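Long-range contacts in profilin-2 (Mus musculus, PDB 2V8F), which binds actin and the proline-rich regions of cytoskeletal partners such as the formin mDia1 and VASP, probably bringing actin to them for filament growth: residues S72-S77 with D87-S92; V23-A28 with V103-R108. One frame throughout, in Å; residues are numbered along the deposited sequence. Where two conformers were deposited one is given.

Interaction 1 of 2, residues S72-S77 with D87-S92; sequences SVIRDS and DIRTKS
The carbonyl of Asp-87 takes two backbone N-H groups from the facing strand: Ile-74 N lies 2.8 Å and Arg-75 N 3.2 Å from Asp-87 O, both arriving from the same face of its plane. Two residues set against one make a classic beta bulge, and Ile-74 accordingly has helix-like backbone angles. On one side of it Ser-72 pairs with Arg-89 through two bonds, the straighter being Ser-72 N to Arg-89 O (2.9 Å, 173°); on the other, Asp-87 N returns a bond to Arg-75 O at 2.8 Å. The bulge aims Ile-74 at the partner strand, where CD1 lies over one face of the Arg-89 guanidinium, offset toward the rim and 3.5 Å from Arg-89 NH2. In one of its two conformers Arg-75 bends at chi3 (54°) and lays NE and NH2 side-on against a single oxygen: Arg-75 NH2 is 2.7 Å from Asp-87 OD2, with the two planes 42° apart. The other oxygen, OD1, is bonded to Asn-125 of helix 121-137, while Arg-89 NE goes to Asn-100 on strand 100-105. Val-73 and Ile-88 pair on the opposite face, where Val-73 meets Phe-59 and Phe-60. With Arg-75, in this conformer, on OD2 and Asn-125 on OD1, the carboxylate of the buried Asp-87 is probably favoured as the anion.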
ATOM      1  N   SER A  72     -21.675  13.329  -0.509  1.00 18.63           N
ATOM      2  CA  SER A  72     -22.843  13.242   0.336  1.00 19.66           C
ATOM      3  C   SER A  72     -22.515  12.560   1.667  1.00 18.22           C
ATOM      4  O   SER A  72     -21.713  11.633   1.704  1.00 19.19           O
ATOM      5  CB  SER A  72     -23.953  12.452  -0.364  1.00 23.82           C
ATOM      6  OG  SER A  72     -24.254  13.119  -1.593  1.00 30.35           O
ATOM      7  N   VAL A  73     -23.143  13.002   2.740  1.00 17.42           N
ATOM      8  CA  VAL A  73     -23.048  12.352   4.039  1.00 16.46           C
ATOM      9  C   VAL A  73     -24.188  11.340   4.176  1.00 16.26           C
ATOM     10  O   VAL A  73     -25.363  11.662   4.045  1.00 19.61           O
ATOM     11  CB  VAL A  73     -23.061  13.327   5.228  1.00 18.16           C
ATOM     12  CG1 VAL A  73     -22.998  12.565   6.533  1.00 18.74           C
ATOM     13  CG2 VAL A  73     -21.893  14.274   5.060  1.00 19.76           C
ATOM     14  N   ILE A  74     -23.806  10.105   4.393  1.00 16.27           N
ATOM     15  CA  ILE A  74     -24.754   9.010   4.519  1.00 18.31           C
ATOM     16  C   ILE A  74     -25.132   8.705   5.966  1.00 20.07           C
ATOM     17  O   ILE A  74     -26.297   8.398   6.144  1.00 23.01           O
ATOM     18  CB  ILE A  74     -24.153   7.750   3.843  1.00 20.21           C
ATOM     19  CG1 ILE A  74     -23.656   8.154   2.442  1.00 20.82           C
ATOM     20  CG2 ILE A  74     -25.097   6.579   3.792  1.00 22.05           C
ATOM     21  CD1 ILE A  74     -24.701   8.776   1.552  1.00 22.09           C
ATOM     22  N   ARG A  75     -24.174   8.783   6.859  1.00 17.70           N
ATOM     23  CA  ARG A  75     -24.436   8.551   8.285  1.00 18.96           C
ATOM     24  C   ARG A  75     -23.374   9.304   9.061  1.00 18.41           C
ATOM     25  O   ARG A  75     -22.201   9.244   8.662  1.00 18.33           O
ATOM     26  CB  ARG A  75     -24.409   7.079   8.607  0.54 21.01           C
ATOM     27  CG  ARG A  75     -24.997   6.536   9.885  0.54 21.59           C
ATOM     28  CD  ARG A  75     -25.117   5.019   9.944  0.54 24.30           C
ATOM     29  NE  ARG A  75     -23.860   4.341   9.671  0.54 25.05           N
ATOM     30  CZ  ARG A  75     -23.500   3.090   9.813  0.54 26.30           C
ATOM     31  NH1 ARG A  75     -24.411   2.240  10.284  0.54 28.80           N
ATOM     32  NH2 ARG A  75     -22.277   2.651   9.500  0.54 24.47           N
ATOM     33  N   ASP A  76     -23.800   9.976  10.106  1.00 17.44           N
ATOM     34  CA  ASP A  76     -22.884  10.692  10.980  1.00 15.79           C
ATOM     35  C   ASP A  76     -22.928  10.119  12.396  1.00 15.30           C
ATOM     36  O   ASP A  76     -23.939  10.377  13.067  1.00 18.50           O
ATOM     37  CB  ASP A  76     -23.191  12.186  11.059  1.00 16.68           C
ATOM     38  CG  ASP A  76     -22.266  12.890  12.044  1.00 17.37           C
ATOM     39  OD1 ASP A  76     -21.142  12.401  12.180  1.00 16.96           O
ATOM     40  OD2 ASP A  76     -22.759  13.861  12.677  1.00 16.69           O
ATOM     41  N   SER A  77     -21.923   9.410  12.802  1.00 15.75           N
ATOM     42  CA  SER A  77     -21.741   8.907  14.165  1.00 17.24           C
ATOM     43  C   SER A  77     -20.405   9.383  14.720  1.00 15.47           C
ATOM     44  O   SER A  77     -19.803   8.704  15.566  1.00 15.70           O
ATOM     45  CB  SER A  77     -21.865   7.387  14.227  1.00 18.00           C
ATOM     46  OG  SER A  77     -23.151   6.947  13.828  1.00 24.43           O
ATOM     47  N   ASP A  87     -20.020   7.837   7.508  1.00 16.24           N
ATOM     48  CA  ASP A  87     -20.102   7.248   6.191  1.00 17.25           C
ATOM     49  C   ASP A  87     -20.474   8.312   5.181  1.00 17.52           C
ATOM     50  O   ASP A  87     -21.407   9.097   5.363  1.00 17.32           O
ATOM     51  CB  ASP A  87     -21.096   6.096   6.246  1.00 18.61           C
ATOM     52  CG  ASP A  87     -20.695   5.117   7.353  1.00 19.94           C
ATOM     53  OD1 ASP A  87     -19.616   4.503   7.213  1.00 21.37           O
ATOM     54  OD2 ASP A  87     -21.505   4.956   8.317  1.00 20.56           O
ATOM     55  N   ILE A  88     -19.686   8.304   4.092  1.00 15.98           N
ATOM     56  CA  ILE A  88     -19.796   9.302   3.047  1.00 15.40           C
ATOM     57  C   ILE A  88     -19.861   8.625   1.680  1.00 13.83           C
ATOM     58  O   ILE A  88     -19.440   7.468   1.548  1.00 16.30           O
ATOM     59  CB  ILE A  88     -18.570  10.241   3.169  1.00 15.88           C
ATOM     60  CG1 ILE A  88     -18.686  11.123   4.421  1.00 17.24           C
ATOM     61  CG2 ILE A  88     -18.291  11.097   1.957  1.00 17.49           C
ATOM     62  CD1 ILE A  88     -17.423  11.815   4.873  1.00 15.49           C
ATOM     63  N   ARG A  89     -20.315   9.319   0.666  1.00 17.08           N
ATOM     64  CA  ARG A  89     -20.279   8.750  -0.701  1.00 16.93           C
ATOM     65  C   ARG A  89     -19.956   9.854  -1.676  1.00 17.78           C
ATOM     66  O   ARG A  89     -20.480  10.956  -1.549  1.00 17.88           O
ATOM     67  CB  ARG A  89     -21.596   8.085  -1.073  1.00 18.71           C
ATOM     68  CG  ARG A  89     -21.556   7.343  -2.381  1.00 20.24           C
ATOM     69  CD  ARG A  89     -22.798   6.478  -2.630  1.00 22.10           C
ATOM     70  NE  ARG A  89     -23.340   5.989  -1.398  1.00 24.28           N
ATOM     71  CZ  ARG A  89     -24.516   6.107  -0.834  1.00 24.78           C
ATOM     72  NH1 ARG A  89     -25.483   6.778  -1.403  1.00 23.45           N
ATOM     73  NH2 ARG A  89     -24.679   5.529   0.348  1.00 26.24           N
ATOM     74  N   THR A  90     -19.060   9.581  -2.634  1.00 17.72           N
ATOM     75  CA  THR A  90     -18.827  10.631  -3.637  1.00 17.39           C
ATOM     76  C   THR A  90     -20.095  10.841  -4.442  1.00 21.14           C
ATOM     77  O   THR A  90     -20.918   9.922  -4.605  1.00 22.14           O
ATOM     78  CB  THR A  90     -17.633  10.280  -4.539  1.00 19.03           C
ATOM     79  OG1 THR A  90     -17.878   9.091  -5.308  1.00 21.21           O
ATOM     80  CG2 THR A  90     -16.400  10.070  -3.656  1.00 18.66           C
ATOM     81  N   LYS A  91     -20.253  12.052  -4.971  1.00 21.56           N
ATOM     82  CA  LYS A  91     -21.281  12.361  -5.995  1.00 26.83           C
ATOM     83  C   LYS A  91     -20.819  12.085  -7.419  1.00 32.99           C
ATOM     84  O   LYS A  91     -19.712  12.294  -7.753  1.00 33.91           O
ATOM     85  CB  LYS A  91     -21.800  13.800  -5.872  1.00 28.06           C
ATOM     86  CG  LYS A  91     -22.388  14.194  -4.504  1.00 31.31           C
ATOM     87  CD  LYS A  91     -23.173  15.491  -4.498  1.00 36.64           C
ATOM     88  CE  LYS A  91     -23.614  16.067  -3.152  1.00 40.49           C
ATOM     89  NZ  LYS A  91     -23.866  17.565  -3.197  1.00 41.63           N
ATOM     90  N   SER A  92     -21.727  11.568  -8.235  1.00 37.32           N
ATOM     91  CA  SER A  92     -21.429  11.208  -9.609  1.00 43.83           C
ATOM     92  C   SER A  92     -21.561  12.408 -10.526  1.00 49.35           C
ATOM     93  O   SER A  92     -22.574  12.922 -10.687  1.00 47.31           O
ATOM     94  CB  SER A  92     -22.303  10.027  -9.999  1.00 46.25           C
ATOM     95  OG  SER A  92     -22.419   9.846 -11.373  1.00 49.66           O
TER

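Interaction 2 of 2, residues V23-A28 with V103-R108; sequences VGYCDA and VGRAGR. With SO4 (sulfate ion), chain F; SO4 (sulfate ion), chain D.
The turn joining strands 100-105 and 109-114 meets the loop that follows strand 19-24, and Tyr-25 carries most of this contact. Its hydroxyl has two partners: Tyr-25 OH donates to Ala-106 O at 2.6 Å, in the carbonyl plane and at the ring's edge, and accepts from Arg-105 NH1 at 3.0 Å. Ring and guanidinium stand almost perpendicular, 88° apart, and Arg-105 CG and CD run past the phenol end. The ring reaches the turn because CG sits between the backbone N and the carbonyl carbon (chi1 68°). On the backbone, Tyr-25 N bonds to Arg-108 O at 3.1 Å, and Cys-26 SG sits over the centre of the Tyr-25 ring, 3.9 Å above its plane.

In the profilin sheet strand 109-114 runs between strands 19-24 and 100-105, so the tyrosine bridges past a strand: its ring also touches Leu-110 as well as Ile-48 and Val-52 of helix 45-52. Arg-105 is steadied by Leu-78 O, which takes its NE, and its NH1 also reaches the sulfate of chain D. The sulfate of chain F, like the other probably from the crystallisation liquor, joins loop and turn. Ala-28 N points nearly straight at O4 of this chain F sulfate (2.8 Å, 175°), a water held by Cys-26 N and Arg-108 O donates to that same oxygen, and Arg-108 brings NE to O3 of the same ion at 2.8 Å and NH2 to its O1 at 2.7 Å. Ala-28 and Arg-108 each also pack against an apolar side chain of the bound peptide.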
ATOM      1  N   VAL A  23      -5.251  11.887   8.639  1.00  8.15           N
ATOM      2  CA  VAL A  23      -5.440  13.326   8.571  1.00  7.64           C
ATOM      3  C   VAL A  23      -5.580  13.895   9.978  1.00  8.37           C
ATOM      4  O   VAL A  23      -6.514  13.503  10.690  1.00  9.72           O
ATOM      5  CB  VAL A  23      -6.659  13.660   7.682  1.00  8.10           C
ATOM      6  CG1 VAL A  23      -6.879  15.163   7.617  1.00 10.23           C
ATOM      7  CG2 VAL A  23      -6.565  13.033   6.315  1.00  9.73           C
ATOM      8  N   GLY A  24      -4.716  14.816  10.406  1.00  8.83           N
ATOM      9  CA  GLY A  24      -4.893  15.444  11.678  1.00  8.52           C
ATOM     10  C   GLY A  24      -6.136  16.353  11.641  1.00  8.34           C
ATOM     11  O   GLY A  24      -6.430  16.948  10.622  1.00  9.76           O
ATOM     12  N   TYR A  25      -6.763  16.488  12.823  1.00  8.73           N
ATOM     13  CA  TYR A  25      -7.900  17.405  12.864  1.00  9.63           C
ATOM     14  C   TYR A  25      -7.807  18.423  14.005  1.00  9.97           C
ATOM     15  O   TYR A  25      -8.768  19.181  14.203  1.00 10.60           O
ATOM     16  CB  TYR A  25      -9.207  16.706  12.967  1.00 10.59           C
ATOM     17  CG  TYR A  25      -9.580  15.963  14.196  1.00  9.25           C
ATOM     18  CD1 TYR A  25      -9.148  14.672  14.436  1.00  9.97           C
ATOM     19  CD2 TYR A  25     -10.436  16.529  15.138  1.00 10.61           C
ATOM     20  CE1 TYR A  25      -9.530  13.995  15.576  1.00  9.90           C
ATOM     21  CE2 TYR A  25     -10.799  15.814  16.250  1.00 10.24           C
ATOM     22  CZ  TYR A  25     -10.344  14.541  16.507  1.00  9.75           C
ATOM     23  OH  TYR A  25     -10.769  13.860  17.639  1.00 10.99           O
ATOM     24  N   CYS A  26      -6.699  18.438  14.726  1.00  8.41           N
ATOM     25  CA  CYS A  26      -6.521  19.311  15.886  1.00  9.45           C
ATOM     26  C   CYS A  26      -5.581  20.468  15.547  1.00  8.91           C
ATOM     27  O   CYS A  26      -5.970  21.378  14.792  1.00 11.99           O
ATOM     28  CB  CYS A  26      -6.149  18.502  17.118  1.00 10.87           C
ATOM     29  SG  CYS A  26      -7.379  17.305  17.638  1.00 12.02           S
ATOM     30  N   ASP A  27      -4.360  20.488  16.074  1.00  9.69           N
ATOM     31  CA  ASP A  27      -3.417  21.556  15.735  1.00 10.79           C
ATOM     32  C   ASP A  27      -2.806  21.288  14.361  1.00 10.22           C
ATOM     33  O   ASP A  27      -2.721  22.209  13.561  1.00 12.39           O
ATOM     34  CB  ASP A  27      -2.349  21.654  16.803  1.00 11.82           C
ATOM     35  CG  ASP A  27      -2.764  22.306  18.091  1.00 13.37           C
ATOM     36  OD1 ASP A  27      -3.929  22.741  18.183  1.00 14.20           O
ATOM     37  OD2 ASP A  27      -1.887  22.376  18.994  1.00 15.32           O
ATOM     38  N   ALA A  28      -2.368  20.068  14.122  1.00  9.94           N
ATOM     39  CA  ALA A  28      -1.736  19.663  12.854  1.00  9.87           C
ATOM     40  C   ALA A  28      -2.871  19.256  11.915  1.00  9.05           C
ATOM     41  O   ALA A  28      -2.964  18.114  11.504  1.00  8.98           O
ATOM     42  CB  ALA A  28      -0.708  18.583  13.091  1.00 10.97           C
ATOM     43  N   VAL A 103     -14.938   7.365   7.455  1.00 11.67           N
ATOM     44  CA  VAL A 103     -14.073   8.120   8.308  1.00 11.48           C
ATOM     45  C   VAL A 103     -14.189   7.639   9.746  1.00 11.21           C
ATOM     46  O   VAL A 103     -15.291   7.475  10.231  1.00 13.76           O
ATOM     47  CB  VAL A 103     -14.459   9.621   8.245  1.00 12.73           C
ATOM     48  CG1 VAL A 103     -13.386  10.445   8.989  1.00 14.97           C
ATOM     49  CG2 VAL A 103     -14.707  10.151   6.842  1.00 15.57           C
ATOM     50  N   GLY A 104     -13.053   7.421  10.391  1.00 10.51           N
ATOM     51  CA  GLY A 104     -12.965   7.064  11.774  1.00 11.54           C
ATOM     52  C   GLY A 104     -12.257   8.183  12.533  1.00 10.13           C
ATOM     53  O   GLY A 104     -11.197   8.631  12.065  1.00 11.77           O
ATOM     54  N   ARG A 105     -12.747   8.615  13.684  1.00  9.89           N
ATOM     55  CA  ARG A 105     -12.153   9.691  14.445  1.00  9.60           C
ATOM     56  C   ARG A 105     -11.476   9.150  15.696  1.00 10.81           C
ATOM     57  O   ARG A 105     -12.165   8.621  16.592  1.00 12.55           O
ATOM     58  CB  ARG A 105     -13.181  10.745  14.804  1.00 11.30           C
ATOM     59  CG  ARG A 105     -12.650  11.933  15.540  1.00 10.72           C
ATOM     60  CD  ARG A 105     -13.736  12.973  15.879  1.00 12.85           C
ATOM     61  NE  ARG A 105     -14.655  12.332  16.853  1.00 13.79           N
ATOM     62  CZ  ARG A 105     -14.447  12.300  18.147  1.00 14.92           C
ATOM     63  NH1 ARG A 105     -13.382  12.852  18.718  1.00 15.85           N
ATOM     64  NH2 ARG A 105     -15.337  11.678  18.928  1.00 18.19           N
ATOM     65  N   ALA A 106     -10.170   9.278  15.773  1.00 10.17           N
ATOM     66  CA  ALA A 106      -9.404   9.080  17.002  1.00 11.08           C
ATOM     67  C   ALA A 106      -9.285  10.414  17.736  1.00 10.58           C
ATOM     68  O   ALA A 106     -10.066  11.330  17.474  1.00 12.79           O
ATOM     69  CB  ALA A 106      -8.084   8.424  16.668  1.00 12.36           C
ATOM     70  N   GLY A 107      -8.379  10.526  18.697  1.00 11.38           N
ATOM     71  CA  GLY A 107      -8.249  11.701  19.475  1.00 11.35           C
ATOM     72  C   GLY A 107      -7.601  12.867  18.740  1.00 10.40           C
ATOM     73  O   GLY A 107      -7.946  14.037  18.971  1.00 12.22           O
ATOM     74  N   ARG A 108      -6.619  12.555  17.903  1.00 11.25           N
ATOM     75  CA  ARG A 108      -5.807  13.511  17.183  1.00  9.55           C
ATOM     76  C   ARG A 108      -5.960  13.478  15.676  1.00  8.91           C
ATOM     77  O   ARG A 108      -5.708  14.445  14.973  1.00 10.10           O
ATOM     78  CB  ARG A 108      -4.279  13.346  17.498  1.00 11.08           C
ATOM     79  CG  ARG A 108      -3.988  13.475  18.996  1.00 12.79           C
ATOM     80  CD  ARG A 108      -2.521  13.233  19.321  1.00 14.06           C
ATOM     81  NE  ARG A 108      -1.605  14.184  18.787  1.00 13.95           N
ATOM     82  CZ  ARG A 108      -0.290  14.165  19.051  1.00 12.88           C
ATOM     83  NH1 ARG A 108       0.228  13.224  19.817  1.00 16.70           N
ATOM     84  NH2 ARG A 108       0.443  15.100  18.518  1.00 15.98           N
TER
HETATM   85  S   SO4 F1142      -1.846  17.577  17.301  1.00 11.67           S
HETATM   86  O1  SO4 F1142      -0.661  16.849  16.720  1.00 16.30           O
HETATM   87  O2  SO4 F1142      -1.324  18.502  18.316  1.00 14.08           O
HETATM   88  O3  SO4 F1142      -2.722  16.564  17.949  1.00 11.69           O
HETATM   89  O4  SO4 F1142      -2.610  18.233  16.239  1.00 11.46           O
HETATM   90  S   SO4 D1140     -11.984  12.387  22.207  1.00 49.70           S
HETATM   91  O1  SO4 D1140     -11.742  10.986  21.876  1.00 49.74           O
HETATM   92  O2  SO4 D1140     -11.849  12.577  23.649  1.00 50.58           O
HETATM   93  O3  SO4 D1140     -11.012  13.226  21.513  1.00 49.57           O
HETATM   94  O4  SO4 D1140     -13.334  12.760  21.791  1.00 49.69           O
HETATM   95  O   HOH W   1      -4.309  16.855  14.646  1.00 10.39           O

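Both contacts belong to the one antiparallel sheet, on opposite sides of the chain's centre with their own centres about 18 Å apart. Interaction 1 pairs two adjacent strands of a beta hairpin, so main-chain bonds do most of the work and a salt bridge is added on one face. Interaction 2 lies at strand ends, where a loop and a turn are joined mainly by one tyrosine, with a water and a sulfate probably from the crystallisation liquor filling in between them. Each mixes buried and exposed residues. Strands 85-90 and 100-105 are neighbours, and there the two touch: Ile-88 CD1 packs 3.7 Å from Val-103 CG2. Along the chain, interaction 1 is nested within the loop closed by interaction 2.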